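Local structure of putative hemoglobin-like oxygen-binding protein (Pseudoalteromonas haloplanktis, 4UUR) at residues 22-30 and 120-130; 66-74 and 82-92. The protein binds heme as a group II truncated hemoglobin and probably serves in the binding or transport of oxygen. All blocks are in the same frame, centred on the assembly; numbering follows the deposited sequence.

Interaction 1: residues 22-30 and 120-130; sequences KTPYEILGG and EVDNPLLREGL
The carboxamide of N123 comes beside I27, its ND2 4.1 Å from the CG2 methyl. Here the short N-terminal helix 24-27 of this truncated globin packs on the first turns of its last helix, 124-141, and on the loop that leads into them. Two further flat groups lie next to the interface: the Y25 ring carries G30 CA over the centre of one face, and the R127 guanidinium has P124 CA over one face and D122 C at its edge. Across the contact the packing is apolar. L126, with CG anti to its own nitrogen (chi1 -171°), splays its two methyls: CD1 meets P24 CG at 3.8 Å, while CD2 meets I27 CG2 tip to tip at 3.3 Å, tighter than normal van der Waals contact. L28 instead sets CD2 against both methyls of V121, each 3.6 Å away. Both helix starts are capped, by a T23-E26 capping box and by N123, whose OD1 accepts from L125 N in the carbonyl plane (2.9 Å) and from L126 N above it. An alanine at N123 would leave these two amides without their cap and would probably let the first turn that presents L126 fray. Beyond the cap, R127 grips V121 O side-on, NE and NH2 each 2.8 Å from that one oxygen.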
loop_
_atom_site.group_PDB
_atom_site.type_symbol
_atom_site.label_atom_id
_atom_site.label_comp_id
_atom_site.label_asym_id
_atom_site.label_seq_id
_atom_site.Cartn_x
_atom_site.Cartn_y
_atom_site.Cartn_z
ATOM N N LYS A 22 -5.206 -19.287 -8.832
ATOM C CA LYS A 22 -6.056 -18.296 -8.088
ATOM C C LYS A 22 -5.218 -17.043 -7.844
ATOM O O LYS A 22 -4.043 -17.142 -7.503
ATOM C CB LYS A 22 -6.577 -18.874 -6.761
ATOM C CG LYS A 22 -7.985 -19.459 -6.843
ATOM C CD LYS A 22 -8.640 -19.630 -5.469
ATOM C CE LYS A 22 -10.176 -19.775 -5.551
ATOM N NZ LYS A 22 -10.964 -18.558 -5.965
ATOM N N THR A 23 -5.802 -15.871 -8.053
ATOM C CA THR A 23 -5.106 -14.592 -7.824
ATOM C C THR A 23 -5.136 -14.168 -6.356
ATOM O O THR A 23 -6.024 -14.595 -5.596
ATOM C CB THR A 23 -5.748 -13.461 -8.642
ATOM O OG1 THR A 23 -7.104 -13.253 -8.229
ATOM C CG2 THR A 23 -5.728 -13.805 -10.134
ATOM N N PRO A 24 -4.169 -13.319 -5.944
ATOM C CA PRO A 24 -4.187 -12.719 -4.616
ATOM C C PRO A 24 -5.533 -12.081 -4.298
ATOM O O PRO A 24 -6.074 -12.266 -3.209
ATOM C CB PRO A 24 -3.070 -11.679 -4.707
ATOM C CG PRO A 24 -2.073 -12.334 -5.584
ATOM C CD PRO A 24 -2.926 -12.975 -6.659
ATOM N N TYR A 25 -6.096 -11.370 -5.259
ATOM C CA TYR A 25 -7.420 -10.793 -5.103
ATOM C C TYR A 25 -8.416 -11.851 -4.721
ATOM O O TYR A 25 -9.235 -11.641 -3.817
ATOM C CB TYR A 25 -7.838 -10.149 -6.399
ATOM C CG TYR A 25 -9.138 -9.399 -6.362
ATOM C CD1 TYR A 25 -9.184 -8.116 -5.837
ATOM C CD2 TYR A 25 -10.297 -9.936 -6.911
ATOM C CE1 TYR A 25 -10.351 -7.390 -5.818
ATOM C CE2 TYR A 25 -11.481 -9.219 -6.899
ATOM C CZ TYR A 25 -11.498 -7.948 -6.355
ATOM O OH TYR A 25 -12.650 -7.215 -6.300
ATOM N N GLU A 26 -8.363 -12.996 -5.401
ATOM C CA GLU A 26 -9.368 -14.049 -5.153
ATOM C C GLU A 26 -9.180 -14.665 -3.761
ATOM O O GLU A 26 -10.130 -14.760 -3.010
ATOM C CB GLU A 26 -9.336 -15.140 -6.241
ATOM C CG GLU A 26 -9.878 -14.702 -7.611
ATOM C CD GLU A 26 -9.542 -15.695 -8.754
ATOM O OE1 GLU A 26 -8.342 -16.053 -8.981
ATOM O OE2 GLU A 26 -10.508 -16.119 -9.445
ATOM N N ILE A 27 -7.943 -15.029 -3.447
ATOM C CA ILE A 27 -7.570 -15.624 -2.196
ATOM C C ILE A 27 -7.958 -14.741 -0.998
ATOM O O ILE A 27 -8.474 -15.235 -0.016
ATOM C CB ILE A 27 -6.049 -15.900 -2.180
ATOM C CG1 ILE A 27 -5.702 -16.955 -3.231
ATOM C CG2 ILE A 27 -5.575 -16.360 -0.794
ATOM C CD1 ILE A 27 -4.218 -17.136 -3.438
ATOM N N LEU A 28 -7.732 -13.428 -1.105
ATOM C CA LEU A 28 -8.086 -12.456 -0.053
ATOM C C LEU A 28 -9.564 -12.052 0.021
ATOM O O LEU A 28 -9.895 -11.176 0.802
ATOM C CB LEU A 28 -7.260 -11.186 -0.235
ATOM C CG LEU A 28 -5.756 -11.428 -0.208
ATOM C CD1 LEU A 28 -5.081 -10.280 -0.915
ATOM C CD2 LEU A 28 -5.230 -11.598 1.212
ATOM N N GLY A 29 -10.449 -12.661 -0.776
ATOM C CA GLY A 29 -11.897 -12.379 -0.682
ATOM C C GLY A 29 -12.375 -11.259 -1.569
ATOM O O GLY A 29 -13.459 -10.727 -1.360
ATOM N N GLY A 30 -11.564 -10.878 -2.556
ATOM C CA GLY A 30 -11.928 -9.822 -3.480
ATOM C C GLY A 30 -11.898 -8.394 -2.921
ATOM O O GLY A 30 -10.946 -7.990 -2.233
ATOM N N GLU A 120 -4.182 -9.352 7.933
ATOM C CA GLU A 120 -5.266 -9.453 6.898
ATOM C C GLU A 120 -5.147 -10.686 6.061
ATOM O O GLU A 120 -6.109 -11.097 5.436
ATOM C CB GLU A 120 -5.318 -8.210 5.965
ATOM C CG GLU A 120 -5.698 -6.911 6.675
ATOM C CD GLU A 120 -7.140 -6.915 7.226
ATOM O OE1 GLU A 120 -8.044 -7.506 6.578
ATOM O OE2 GLU A 120 -7.397 -6.317 8.299
ATOM N N VAL A 121 -3.954 -11.258 5.997
ATOM C CA VAL A 121 -3.713 -12.370 5.096
ATOM C C VAL A 121 -3.451 -13.635 5.913
ATOM O O VAL A 121 -2.385 -13.788 6.541
ATOM C CB VAL A 121 -2.548 -12.094 4.152
ATOM C CG1 VAL A 121 -2.506 -13.145 3.023
ATOM C CG2 VAL A 121 -2.637 -10.693 3.563
ATOM N N ASP A 122 -4.421 -14.531 5.897
ATOM C CA ASP A 122 -4.324 -15.744 6.695
ATOM C C ASP A 122 -3.508 -16.860 6.012
ATOM O O ASP A 122 -2.847 -17.616 6.723
ATOM C CB ASP A 122 -5.681 -16.216 7.214
ATOM C CG ASP A 122 -6.648 -16.557 6.122
ATOM O OD1 ASP A 122 -6.221 -17.104 5.088
ATOM O OD2 ASP A 122 -7.855 -16.290 6.321
ATOM N N ASN A 123 -3.509 -16.931 4.677
ATOM C CA ASN A 123 -2.572 -17.784 3.924
ATOM C C ASN A 123 -1.109 -17.383 4.144
ATOM O O ASN A 123 -0.719 -16.302 3.716
ATOM C CB ASN A 123 -2.877 -17.623 2.442
ATOM C CG ASN A 123 -2.150 -18.615 1.576
ATOM O OD1 ASN A 123 -0.994 -18.909 1.777
ATOM N ND2 ASN A 123 -2.846 -19.132 0.597
ATOM N N PRO A 124 -0.276 -18.230 4.786
ATOM C CA PRO A 124 1.095 -17.721 5.058
ATOM C C PRO A 124 1.992 -17.650 3.831
ATOM O O PRO A 124 2.978 -16.944 3.835
ATOM C CB PRO A 124 1.647 -18.699 6.083
ATOM C CG PRO A 124 0.431 -19.327 6.668
ATOM C CD PRO A 124 -0.541 -19.450 5.555
ATOM N N LEU A 125 1.639 -18.349 2.762
ATOM C CA LEU A 125 2.464 -18.300 1.556
ATOM C C LEU A 125 2.213 -16.971 0.840
ATOM O O LEU A 125 3.143 -16.174 0.651
ATOM C CB LEU A 125 2.177 -19.509 0.659
ATOM C CG LEU A 125 2.546 -20.882 1.264
ATOM C CD1 LEU A 125 2.364 -21.979 0.226
ATOM C CD2 LEU A 125 3.974 -20.901 1.837
ATOM N N LEU A 126 0.948 -16.726 0.481
ATOM C CA LEU A 126 0.511 -15.429 -0.063
ATOM C C LEU A 126 1.057 -14.238 0.770
ATOM O O LEU A 126 1.567 -13.243 0.216
ATOM C CB LEU A 126 -1.011 -15.375 -0.156
ATOM C CG LEU A 126 -1.587 -14.179 -0.898
ATOM C CD1 LEU A 126 -1.131 -14.080 -2.334
ATOM C CD2 LEU A 126 -3.081 -14.262 -0.901
ATOM N N ARG A 127 1.034 -14.379 2.089
ATOM C CA ARG A 127 1.431 -13.283 2.944
ATOM C C ARG A 127 2.869 -12.923 2.748
ATOM O O ARG A 127 3.184 -11.726 2.648
ATOM C CB ARG A 127 1.152 -13.566 4.403
ATOM C CG ARG A 127 1.571 -12.448 5.378
ATOM C CD ARG A 127 1.538 -12.958 6.832
ATOM N NE ARG A 127 0.387 -13.844 6.964
ATOM C CZ ARG A 127 0.306 -14.872 7.810
ATOM N NH1 ARG A 127 1.287 -15.091 8.659
ATOM N NH2 ARG A 127 -0.782 -15.667 7.791
ATOM N N GLU A 128 3.741 -13.935 2.740
ATOM C CA GLU A 128 5.182 -13.731 2.511
ATOM C C GLU A 128 5.430 -13.280 1.063
ATOM O O GLU A 128 6.281 -12.433 0.795
ATOM C CB GLU A 128 5.971 -15.014 2.831
ATOM C CG GLU A 128 7.488 -14.896 2.731
ATOM C CD GLU A 128 8.080 -13.831 3.646
ATOM O OE1 GLU A 128 7.588 -13.630 4.774
ATOM O OE2 GLU A 128 9.056 -13.189 3.242
ATOM N N GLY A 129 4.685 -13.842 0.130
ATOM C CA GLY A 129 4.723 -13.337 -1.243
ATOM C C GLY A 129 4.389 -11.847 -1.336
ATOM O O GLY A 129 5.110 -11.063 -1.985
ATOM N N LEU A 130 3.321 -11.430 -0.665
ATOM C CA LEU A 130 2.911 -10.007 -0.741
ATOM C C LEU A 130 3.915 -9.093 -0.065
ATOM O O LEU A 130 4.228 -8.032 -0.596
ATOM C CB LEU A 130 1.524 -9.789 -0.189
ATOM C CG LEU A 130 0.460 -10.501 -1.012
ATOM C CD1 LEU A 130 -0.891 -10.485 -0.297
ATOM C CD2 LEU A 130 0.340 -9.886 -2.400
#

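Interaction 2: residues 66-74 and 82-92; sequences RQVFFEFLS and LFVAKHGHPML. With HEM (protoporphyrin IX containing Fe), chain C.
F72 points the edge of its ring at the face of F83, a T-shaped pair with centroids 6.0 Å apart and planes at 85°. It lies at the core of a globin heme-pocket wall, where helix 63-76 meets the short helix 83-87 and the loop running on to L92; the axes of the two helix segments approach to 8.9 Å. Packing is dense on the heme side. With CG anti to the backbone nitrogen, the F72 ring reaches the porphyrin, CE2 coming 3.6 Å from heme CAC. L92 approaches from the opposite direction and brings CD1 to 3.4 Å from the same heme carbon, as well as against F72 CZ. The carbonyl of L92 also accepts a hydrogen bond from ND1 of H96, the axial ligand of the iron, and so probably helps to orient the proximal histidine; a water coordinates the iron too. V68 CG1 touches both the rim of the F83 ring and a heme propionate. L82, partly exposed yet well packed, seals the flank, its CD1 3.7 Å from S74 CB and also against F70 CE2. Toward solvent the contact thins out at K86, whose bent chain passes the E71 carboxylate, with NZ 4.3 Å from OE2, too long for a salt bridge, though its charge probably helps to keep the carboxylate ionised. Between the two zones E71 is largely buried, and its OE1 is held by H87, NE2 donating at 2.9 Å. The carboxylate and imidazole planes lie only 16° apart, and OE1 sits at the ring edge, 3° out of the plane of the H87 imidazole.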
loop_
_atom_site.group_PDB
_atom_site.type_symbol
_atom_site.label_atom_id
_atom_site.label_comp_id
_atom_site.label_asym_id
_atom_site.label_seq_id
_atom_site.Cartn_x
_atom_site.Cartn_y
_atom_site.Cartn_z
ATOM N N ARG A 66 -7.277 6.806 0.933
ATOM C CA ARG A 66 -7.791 5.501 1.288
ATOM C C ARG A 66 -8.448 4.829 0.050
ATOM O O ARG A 66 -8.126 3.669 -0.291
ATOM C CB ARG A 66 -8.792 5.597 2.415
ATOM C CG ARG A 66 -8.156 5.792 3.763
ATOM C CD ARG A 66 -9.234 5.967 4.832
ATOM N NE ARG A 66 -8.669 6.164 6.166
ATOM C CZ ARG A 66 -8.273 5.200 7.018
ATOM N NH1 ARG A 66 -8.358 3.910 6.734
ATOM N NH2 ARG A 66 -7.791 5.525 8.180
ATOM N N GLN A 67 -9.339 5.579 -0.599
ATOM C CA GLN A 67 -10.098 5.125 -1.761
ATOM C C GLN A 67 -9.167 4.867 -2.948
ATOM O O GLN A 67 -9.211 3.818 -3.579
ATOM C CB GLN A 67 -11.161 6.170 -2.111
ATOM C CG GLN A 67 -11.934 5.970 -3.420
ATOM C CD GLN A 67 -12.678 4.649 -3.484
ATOM O OE1 GLN A 67 -13.358 4.235 -2.526
ATOM N NE2 GLN A 67 -12.548 3.967 -4.615
ATOM N N VAL A 68 -8.284 5.809 -3.233
ATOM C CA VAL A 68 -7.340 5.641 -4.346
ATOM C C VAL A 68 -6.446 4.438 -4.150
ATOM O O VAL A 68 -6.285 3.644 -5.060
ATOM C CB VAL A 68 -6.483 6.899 -4.558
ATOM C CG1 VAL A 68 -5.343 6.642 -5.531
ATOM C CG2 VAL A 68 -7.358 8.013 -5.106
ATOM N N PHE A 69 -5.840 4.295 -2.967
ATOM C CA PHE A 69 -4.964 3.145 -2.703
ATOM C C PHE A 69 -5.744 1.849 -2.885
ATOM O O PHE A 69 -5.209 0.902 -3.421
ATOM C CB PHE A 69 -4.398 3.196 -1.288
ATOM C CG PHE A 69 -3.330 2.172 -1.012
ATOM C CD1 PHE A 69 -2.217 2.068 -1.811
ATOM C CD2 PHE A 69 -3.403 1.370 0.081
ATOM C CE1 PHE A 69 -1.226 1.129 -1.570
ATOM C CE2 PHE A 69 -2.409 0.484 0.392
ATOM C CZ PHE A 69 -1.315 0.349 -0.441
ATOM N N PHE A 70 -6.990 1.802 -2.429
ATOM C CA PHE A 70 -7.848 0.624 -2.649
ATOM C C PHE A 70 -7.992 0.308 -4.144
ATOM O O PHE A 70 -7.729 -0.833 -4.581
ATOM C CB PHE A 70 -9.233 0.843 -2.049
ATOM C CG PHE A 70 -10.308 0.003 -2.673
ATOM C CD1 PHE A 70 -10.320 -1.380 -2.506
ATOM C CD2 PHE A 70 -11.335 0.596 -3.408
ATOM C CE1 PHE A 70 -11.321 -2.158 -3.079
ATOM C CE2 PHE A 70 -12.337 -0.173 -3.990
ATOM C CZ PHE A 70 -12.323 -1.554 -3.835
ATOM N N GLU A 71 -8.401 1.328 -4.911
ATOM C CA GLU A 71 -8.504 1.235 -6.357
ATOM C C GLU A 71 -7.248 0.660 -6.913
ATOM O O GLU A 71 -7.304 -0.192 -7.788
ATOM C CB GLU A 71 -8.763 2.612 -6.987
ATOM C CG GLU A 71 -10.210 3.058 -6.916
ATOM C CD GLU A 71 -10.391 4.575 -6.919
ATOM O OE1 GLU A 71 -9.555 5.373 -7.431
ATOM O OE2 GLU A 71 -11.405 4.991 -6.363
ATOM N N PHE A 72 -6.097 1.084 -6.392
ATOM C CA PHE A 72 -4.827 0.533 -6.903
ATOM C C PHE A 72 -4.678 -0.927 -6.585
ATOM O O PHE A 72 -4.338 -1.726 -7.473
ATOM C CB PHE A 72 -3.618 1.289 -6.403
ATOM C CG PHE A 72 -2.325 0.594 -6.667
ATOM C CD1 PHE A 72 -1.725 0.654 -7.924
ATOM C CD2 PHE A 72 -1.683 -0.115 -5.638
ATOM C CE1 PHE A 72 -0.507 0.011 -8.149
ATOM C CE2 PHE A 72 -0.483 -0.740 -5.846
ATOM C CZ PHE A 72 0.113 -0.680 -7.103
ATOM N N LEU A 73 -4.960 -1.268 -5.329
ATOM C CA LEU A 73 -4.864 -2.661 -4.850
ATOM C C LEU A 73 -5.805 -3.603 -5.603
ATOM O O LEU A 73 -5.417 -4.699 -5.917
ATOM C CB LEU A 73 -5.122 -2.771 -3.338
ATOM C CG LEU A 73 -4.002 -2.242 -2.471
ATOM C CD1 LEU A 73 -4.353 -2.423 -0.997
ATOM C CD2 LEU A 73 -2.696 -2.910 -2.826
ATOM N N SER A 74 -7.025 -3.186 -5.901
ATOM C CA SER A 74 -7.890 -4.071 -6.662
ATOM C C SER A 74 -7.229 -4.597 -7.959
ATOM O O SER A 74 -7.292 -5.776 -8.225
ATOM C CB SER A 74 -9.216 -3.433 -6.996
ATOM O OG SER A 74 -9.863 -4.234 -7.993
ATOM N N LEU A 82 -9.197 -0.739 -11.124
ATOM C CA LEU A 82 -10.040 0.399 -10.848
ATOM C C LEU A 82 -9.190 1.658 -10.947
ATOM O O LEU A 82 -9.699 2.722 -11.281
ATOM C CB LEU A 82 -10.663 0.268 -9.468
ATOM C CG LEU A 82 -11.712 -0.818 -9.355
ATOM C CD1 LEU A 82 -11.955 -1.111 -7.897
ATOM C CD2 LEU A 82 -13.011 -0.397 -10.022
ATOM N N PHE A 83 -7.904 1.514 -10.641
ATOM C CA PHE A 83 -6.932 2.609 -10.706
ATOM C C PHE A 83 -6.689 2.956 -12.148
ATOM O O PHE A 83 -7.032 4.058 -12.571
ATOM C CB PHE A 83 -5.594 2.230 -10.043
ATOM C CG PHE A 83 -4.619 3.381 -9.915
ATOM C CD1 PHE A 83 -3.750 3.696 -10.943
ATOM C CD2 PHE A 83 -4.579 4.153 -8.750
ATOM C CE1 PHE A 83 -2.863 4.753 -10.821
ATOM C CE2 PHE A 83 -3.690 5.213 -8.621
ATOM C CZ PHE A 83 -2.820 5.500 -9.647
ATOM N N VAL A 84 -6.137 2.015 -12.911
ATOM C CA VAL A 84 -5.889 2.262 -14.327
ATOM C C VAL A 84 -7.158 2.690 -15.104
ATOM O O VAL A 84 -7.051 3.404 -16.081
ATOM C CB VAL A 84 -5.240 1.068 -15.052
ATOM C CG1 VAL A 84 -4.815 1.489 -16.465
ATOM C CG2 VAL A 84 -4.036 0.553 -14.298
ATOM N N ALA A 85 -8.342 2.273 -14.679
ATOM C CA ALA A 85 -9.574 2.789 -15.271
ATOM C C ALA A 85 -9.722 4.281 -15.022
ATOM O O ALA A 85 -10.110 5.027 -15.906
ATOM C CB ALA A 85 -10.802 2.068 -14.718
ATOM N N LYS A 86 -9.450 4.713 -13.808
ATOM C CA LYS A 86 -9.829 6.054 -13.395
ATOM C C LYS A 86 -8.676 7.055 -13.412
ATOM O O LYS A 86 -8.916 8.243 -13.562
ATOM C CB LYS A 86 -10.434 5.988 -11.998
ATOM C CG LYS A 86 -11.211 7.224 -11.568
ATOM C CD LYS A 86 -12.014 6.957 -10.302
ATOM C CE LYS A 86 -12.861 5.696 -10.441
ATOM N NZ LYS A 86 -14.117 5.802 -9.657
ATOM N N HIS A 87 -7.437 6.588 -13.247
ATOM C CA HIS A 87 -6.280 7.481 -13.106
ATOM C C HIS A 87 -5.170 7.194 -14.112
ATOM O O HIS A 87 -4.186 7.922 -14.108
ATOM C CB HIS A 87 -5.694 7.401 -11.661
ATOM C CG HIS A 87 -6.719 7.576 -10.572
ATOM N ND1 HIS A 87 -7.152 8.813 -10.141
ATOM C CD2 HIS A 87 -7.408 6.667 -9.840
ATOM C CE1 HIS A 87 -8.068 8.663 -9.202
ATOM N NE2 HIS A 87 -8.244 7.369 -9.000
ATOM N N GLY A 88 -5.296 6.157 -14.954
ATOM C CA GLY A 88 -4.210 5.758 -15.872
ATOM C C GLY A 88 -3.162 4.851 -15.234
ATOM O O GLY A 88 -3.285 4.479 -14.081
ATOM N N HIS A 89 -2.116 4.501 -15.976
ATOM C CA HIS A 89 -1.090 3.565 -15.493
ATOM C C HIS A 89 -0.357 4.013 -14.207
ATOM O O HIS A 89 0.005 5.175 -14.081
ATOM C CB HIS A 89 -0.053 3.293 -16.595
ATOM C CG HIS A 89 -0.620 2.583 -17.789
ATOM N ND1 HIS A 89 -0.855 1.223 -17.803
ATOM C CD2 HIS A 89 -1.012 3.044 -19.001
ATOM C CE1 HIS A 89 -1.359 0.875 -18.973
ATOM N NE2 HIS A 89 -1.465 1.962 -19.720
ATOM N N PRO A 90 -0.126 3.082 -13.255
ATOM C CA PRO A 90 0.632 3.272 -12.023
ATOM C C PRO A 90 1.867 4.184 -12.050
ATOM O O PRO A 90 1.937 5.155 -11.299
ATOM C CB PRO A 90 1.045 1.851 -11.684
ATOM C CG PRO A 90 -0.160 1.064 -12.073
ATOM C CD PRO A 90 -0.791 1.769 -13.235
ATOM N N MET A 91 2.854 3.874 -12.868
ATOM C CA MET A 91 4.013 4.741 -12.950
ATOM C C MET A 91 4.381 5.178 -11.537
ATOM O O MET A 91 4.744 6.326 -11.314
ATOM C CB MET A 91 3.648 5.987 -13.768
ATOM C CG MET A 91 2.993 5.695 -15.111
ATOM S SD MET A 91 4.217 5.452 -16.412
ATOM C CE MET A 91 4.764 7.141 -16.734
ATOM N N LEU A 92 4.266 4.265 -10.583
ATOM C CA LEU A 92 4.380 4.635 -9.181
ATOM C C LEU A 92 5.642 5.419 -8.876
ATOM O O LEU A 92 5.567 6.387 -8.118
ATOM C CB LEU A 92 4.333 3.419 -8.254
ATOM C CG LEU A 92 3.000 2.667 -8.214
ATOM C CD1 LEU A 92 3.045 1.698 -7.029
ATOM C CD2 LEU A 92 1.794 3.609 -8.134
HETATM C CHA HEM C . 0.440 8.281 -3.030
HETATM C CHB HEM C . 4.115 8.228 0.164
HETATM C CHC HEM C . 5.220 3.766 -1.402
HETATM C CHD HEM C . 1.058 3.590 -3.736
HETATM C C1A HEM C . 1.350 8.660 -2.060
HETATM C C2A HEM C . 1.363 9.900 -1.419
HETATM C C3A HEM C . 2.378 9.869 -0.510
HETATM C C4A HEM C . 3.027 8.615 -0.588
HETATM C CMA HEM C . 2.779 10.998 0.431
HETATM C CAA HEM C . 0.445 11.082 -1.658
HETATM C CBA HEM C . -1.033 10.736 -1.484
HETATM C CGA HEM C . -1.906 11.864 -0.974
HETATM O O1A HEM C . -1.835 12.370 0.166
HETATM O O2A HEM C . -2.792 12.268 -1.744
HETATM C C1B HEM C . 4.763 6.997 -0.028
HETATM C C2B HEM C . 6.028 6.651 0.537
HETATM C C3B HEM C . 6.347 5.396 0.086
HETATM C C4B HEM C . 5.257 5.026 -0.813
HETATM C CMB HEM C . 6.783 7.540 1.510
HETATM C CAB HEM C . 7.481 4.430 0.236
HETATM C CBB HEM C . 8.596 4.768 0.796
HETATM C C1C HEM C . 4.139 3.256 -2.110
HETATM C C2C HEM C . 3.970 1.933 -2.550
HETATM C C3C HEM C . 2.782 1.910 -3.239
HETATM C C4C HEM C . 2.227 3.209 -3.166
HETATM C CMC HEM C . 4.971 0.807 -2.329
HETATM C CAC HEM C . 2.070 0.789 -3.894
HETATM C CBC HEM C . 2.452 -0.475 -3.752
HETATM C C1D HEM C . 0.633 4.882 -3.739
HETATM C C2D HEM C . -0.530 5.274 -4.531
HETATM C C3D HEM C . -0.694 6.563 -4.331
HETATM C C4D HEM C . 0.374 6.966 -3.430
HETATM C CMD HEM C . -1.398 4.438 -5.430
HETATM C CAD HEM C . -1.741 7.451 -4.982
HETATM C CBD HEM C . -1.033 8.088 -6.182
HETATM C CGD HEM C . -1.935 8.964 -7.059
HETATM O O1D HEM C . -3.092 9.265 -6.729
HETATM O O2D HEM C . -1.541 9.424 -8.150
HETATM N NA HEM C . 2.357 7.865 -1.502
HETATM N NB HEM C . 4.373 6.001 -0.798
HETATM N NC HEM C . 3.071 3.983 -2.464
HETATM N ND HEM C . 1.112 5.898 -3.057
HETATM FE FE HEM C . 2.665 5.951 -1.996
HETATM O O HOH W 1 1.428 5.371 -0.281
#

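Both contacts belong to a single globin domain, with centres about 19 Å apart. Along the chain, interaction 1 joins the N-terminal helix 24-27 to the start of the last helix, 124-141, and both segments of interaction 2 fall between its two halves, only seven residues separating 66-74 from 82-92. Interaction 1 thus ties together distant parts of the sequence away from the heme-binding residues, whereas interaction 2 is a local fold-back that builds one wall of the heme pocket. They touch where Y25 CD1 packs 3.8 Å from S74 O. L77, just beyond helix 63-76, also meets P24, Y25 and L130, linking the pocket helix to the terminal helices.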